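Local coordinates for AvrRxo1-ORF1 (Xanthomonas oryzae pv. oryzicola, PDB 4Z8T), which is a plant-pathogen type III effector whose polynucleotide kinase domain resembles zeta toxins and which probably transfers phosphate from a nucleotide to its substrate, at residues S50-D61 and A91-C101. Residues are numbered along the deposited sequence; the frame is centred on the assembly and turned at random.
Sequences SALTLAESLESD and AALKKTAGKGC
Leu54 of helix 34-60 packs where helix 87-95 ends and the chain turns back toward it. From CB, a chi1 of -75° sets CG anti to the carbonyl carbon and places it beside Lys99 O and Thr96 CG2. CD1 meets Lys99 O at 3.6 Å and lies beside the Gly100 carbonyl carbon, while CD2 lies 3.3 Å from Ala92 O and also touches Ala92 CB and Leu93 CD2. A branched leucine suits this place because its two methyls serve the helix and the returning loop at once. Thr96 works in both directions: its CG2 meets Thr53 CG2 at 3.6 Å, and its OG1 donates to Lys99 O over 2.7 Å, in the carbonyl plane on a lone pair, bracing the type I' turn from Thr96 to Lys99. The backbones come closest at Gly100, its CA 4.1 Å from Ala51 CA; glycine suits both its positive phi (112°) and the close packing against Ser50 and Leu54. At the other end the extended Lys95 lies along Ser57, and its NZ donates a hydrogen bond to Ser57 OG (2.7 Å). Small Ala92 faces segment 50-60, whose axis passes 8.6 Å from that of 91-95. Ala97, at positive phi, is the C' residue of the Schellman motif that ends helix 87-95; the turn brings Gly100 back to helix 34-60, in a zeta-toxin-like domain, probably of P-loop NTPase fold.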
loop_
_atom_site.group_PDB
_atom_site.type_symbol
_atom_site.label_atom_id
_atom_site.label_comp_id
_atom_site.label_asym_id
_atom_site.label_seq_id
_atom_site.Cartn_x
_atom_site.Cartn_y
_atom_site.Cartn_z
ATOM N N SER A 50 21.844 38.573 6.328
ATOM C CA SER A 50 22.195 37.186 6.073
ATOM C C SER A 50 21.889 36.824 4.629
ATOM O O SER A 50 22.683 36.152 3.979
ATOM C CB SER A 50 21.437 36.252 7.014
ATOM O OG SER A 50 21.891 36.425 8.350
ATOM N N ALA A 51 20.743 37.273 4.130
ATOM C CA ALA A 51 20.373 36.955 2.753
ATOM C C ALA A 51 21.353 37.578 1.764
ATOM O O ALA A 51 21.669 36.987 0.716
ATOM C CB ALA A 51 18.951 37.411 2.467
ATOM N N LEU A 52 21.838 38.778 2.070
ATOM C CA LEU A 52 22.764 39.431 1.155
ATOM C C LEU A 52 24.092 38.697 1.154
ATOM O O LEU A 52 24.732 38.562 0.113
ATOM C CB LEU A 52 22.950 40.905 1.533
ATOM C CG LEU A 52 23.731 41.780 0.550
ATOM C CD1 LEU A 52 23.111 41.748 -0.837
ATOM C CD2 LEU A 52 23.792 43.212 1.077
ATOM N N THR A 53 24.510 38.217 2.321
ATOM C CA THR A 53 25.728 37.414 2.401
ATOM C C THR A 53 25.595 36.177 1.510
ATOM O O THR A 53 26.494 35.874 0.719
ATOM C CB THR A 53 26.030 37.001 3.849
ATOM O OG1 THR A 53 26.327 38.175 4.614
ATOM C CG2 THR A 53 27.224 36.073 3.903
ATOM N N LEU A 54 24.464 35.488 1.621
ATOM C CA LEU A 54 24.199 34.319 0.779
ATOM C C LEU A 54 24.298 34.704 -0.687
ATOM O O LEU A 54 24.998 34.054 -1.468
ATOM C CB LEU A 54 22.797 33.762 1.045
ATOM C CG LEU A 54 22.513 32.957 2.311
ATOM C CD1 LEU A 54 21.094 32.392 2.229
ATOM C CD2 LEU A 54 23.532 31.837 2.505
ATOM N N ALA A 55 23.606 35.777 -1.049
ATOM C CA ALA A 55 23.557 36.199 -2.447
ATOM C C ALA A 55 24.932 36.553 -2.998
ATOM O O ALA A 55 25.255 36.212 -4.139
ATOM C CB ALA A 55 22.594 37.361 -2.619
ATOM N N GLU A 56 25.747 37.232 -2.199
ATOM C CA GLU A 56 27.074 37.609 -2.673
ATOM C C GLU A 56 27.967 36.385 -2.798
ATOM O O GLU A 56 28.776 36.303 -3.726
ATOM C CB GLU A 56 27.723 38.642 -1.747
ATOM C CG GLU A 56 27.043 40.007 -1.713
ATOM C CD GLU A 56 27.246 40.834 -2.974
ATOM O OE1 GLU A 56 27.966 40.398 -3.897
ATOM O OE2 GLU A 56 26.678 41.949 -3.041
ATOM N N SER A 57 27.827 35.426 -1.878
ATOM C CA SER A 57 28.570 34.166 -1.994
ATOM C C SER A 57 28.221 33.421 -3.265
ATOM O O SER A 57 29.114 33.006 -4.009
ATOM C CB SER A 57 28.331 33.257 -0.779
ATOM O OG SER A 57 29.039 32.025 -0.905
ATOM N N LEU A 58 26.921 33.250 -3.506
ATOM C CA LEU A 58 26.452 32.543 -4.693
ATOM C C LEU A 58 26.930 33.215 -5.980
ATOM O O LEU A 58 27.365 32.536 -6.905
ATOM C CB LEU A 58 24.925 32.456 -4.674
ATOM C CG LEU A 58 24.389 31.560 -3.554
ATOM C CD1 LEU A 58 22.905 31.832 -3.284
ATOM C CD2 LEU A 58 24.599 30.077 -3.897
ATOM N N GLU A 59 26.866 34.544 -6.035
ATOM C CA GLU A 59 27.270 35.245 -7.260
ATOM C C GLU A 59 28.770 35.118 -7.508
ATOM O O GLU A 59 29.218 34.915 -8.646
ATOM C CB GLU A 59 26.863 36.719 -7.205
ATOM C CG GLU A 59 27.279 37.498 -8.449
ATOM C CD GLU A 59 26.847 38.932 -8.377
ATOM O OE1 GLU A 59 25.645 39.166 -8.135
ATOM O OE2 GLU A 59 27.708 39.823 -8.554
ATOM N N SER A 60 29.542 35.232 -6.437
ATOM C CA SER A 60 30.989 35.087 -6.509
ATOM C C SER A 60 31.364 33.699 -7.005
ATOM O O SER A 60 32.401 33.515 -7.648
ATOM C CB SER A 60 31.596 35.326 -5.134
ATOM O OG SER A 60 33.004 35.212 -5.182
ATOM N N ASP A 61 30.522 32.715 -6.708
ATOM C CA ASP A 61 30.794 31.352 -7.150
ATOM C C ASP A 61 30.168 31.083 -8.517
ATOM O O ASP A 61 30.072 29.937 -8.946
ATOM C CB ASP A 61 30.304 30.330 -6.110
ATOM C CG ASP A 61 31.239 30.205 -4.918
ATOM O OD1 ASP A 61 32.430 30.568 -5.031
ATOM O OD2 ASP A 61 30.782 29.726 -3.854
ATOM N N ALA A 91 28.099 26.038 0.284
ATOM C CA ALA A 91 29.196 26.966 0.522
ATOM C C ALA A 91 28.681 28.293 1.065
ATOM O O ALA A 91 29.304 28.918 1.932
ATOM C CB ALA A 91 29.978 27.187 -0.781
ATOM N N ALA A 92 27.554 28.749 0.528
ATOM C CA ALA A 92 26.957 29.993 0.979
ATOM C C ALA A 92 26.387 29.890 2.391
ATOM O O ALA A 92 26.601 30.777 3.219
ATOM C CB ALA A 92 25.878 30.434 0.001
ATOM N N LEU A 93 25.637 28.828 2.657
ATOM C CA LEU A 93 25.018 28.652 3.970
ATOM C C LEU A 93 26.068 28.511 5.065
ATOM O O LEU A 93 25.817 28.847 6.224
ATOM C CB LEU A 93 24.101 27.434 3.967
ATOM C CG LEU A 93 22.812 27.590 3.157
ATOM C CD1 LEU A 93 22.112 26.241 2.961
ATOM C CD2 LEU A 93 21.879 28.596 3.828
ATOM N N LYS A 94 27.242 28.018 4.707
ATOM C CA LYS A 94 28.319 27.918 5.686
ATOM C C LYS A 94 28.669 29.309 6.212
ATOM O O LYS A 94 28.923 29.487 7.407
ATOM C CB LYS A 94 29.540 27.250 5.062
ATOM C CG LYS A 94 30.559 26.748 6.062
ATOM C CD LYS A 94 31.754 26.156 5.338
ATOM C CE LYS A 94 32.759 25.578 6.320
ATOM N NZ LYS A 94 33.945 25.036 5.609
ATOM N N LYS A 95 28.635 30.301 5.328
ATOM C CA LYS A 95 29.031 31.667 5.680
ATOM C C LYS A 95 28.028 32.369 6.593
ATOM O O LYS A 95 28.367 33.344 7.260
ATOM C CB LYS A 95 29.273 32.491 4.410
ATOM C CG LYS A 95 30.433 31.974 3.577
ATOM C CD LYS A 95 30.574 32.752 2.266
ATOM C CE LYS A 95 31.652 32.133 1.378
ATOM N NZ LYS A 95 31.546 32.519 -0.069
ATOM N N THR A 96 26.797 31.862 6.636
ATOM C CA THR A 96 25.738 32.483 7.424
ATOM C C THR A 96 25.264 31.573 8.549
ATOM O O THR A 96 24.263 31.870 9.209
ATOM C CB THR A 96 24.505 32.820 6.561
ATOM O OG1 THR A 96 23.962 31.609 6.024
ATOM C CG2 THR A 96 24.879 33.762 5.424
ATOM N N ALA A 97 25.967 30.455 8.741
ATOM C CA ALA A 97 25.541 29.406 9.669
ATOM C C ALA A 97 24.092 29.008 9.424
ATOM O O ALA A 97 23.329 28.767 10.361
ATOM C CB ALA A 97 25.737 29.843 11.124
ATOM N N GLY A 98 23.716 28.951 8.151
ATOM C CA GLY A 98 22.386 28.507 7.780
ATOM C C GLY A 98 21.303 29.564 7.709
ATOM O O GLY A 98 20.169 29.262 7.320
ATOM N N LYS A 99 21.630 30.802 8.056
ATOM C CA LYS A 99 20.630 31.862 8.070
ATOM C C LYS A 99 20.460 32.517 6.698
ATOM O O LYS A 99 21.336 32.402 5.836
ATOM C CB LYS A 99 20.999 32.916 9.118
ATOM C CG LYS A 99 21.059 32.355 10.538
ATOM C CD LYS A 99 21.324 33.452 11.556
ATOM C CE LYS A 99 22.705 34.049 11.380
ATOM N NZ LYS A 99 23.784 33.068 11.681
ATOM N N GLY A 100 19.331 33.194 6.500
ATOM C CA GLY A 100 19.130 33.993 5.300
ATOM C C GLY A 100 18.062 33.461 4.361
ATOM O O GLY A 100 17.747 34.094 3.348
ATOM N N CYS A 101 17.492 32.305 4.696
ATOM C CA CYS A 101 16.472 31.688 3.850
ATOM C C CYS A 101 15.079 32.226 4.149
ATOM O O CYS A 101 14.791 32.658 5.282
ATOM C CB CYS A 101 16.476 30.165 4.027
ATOM S SG CYS A 101 18.068 29.394 3.663
#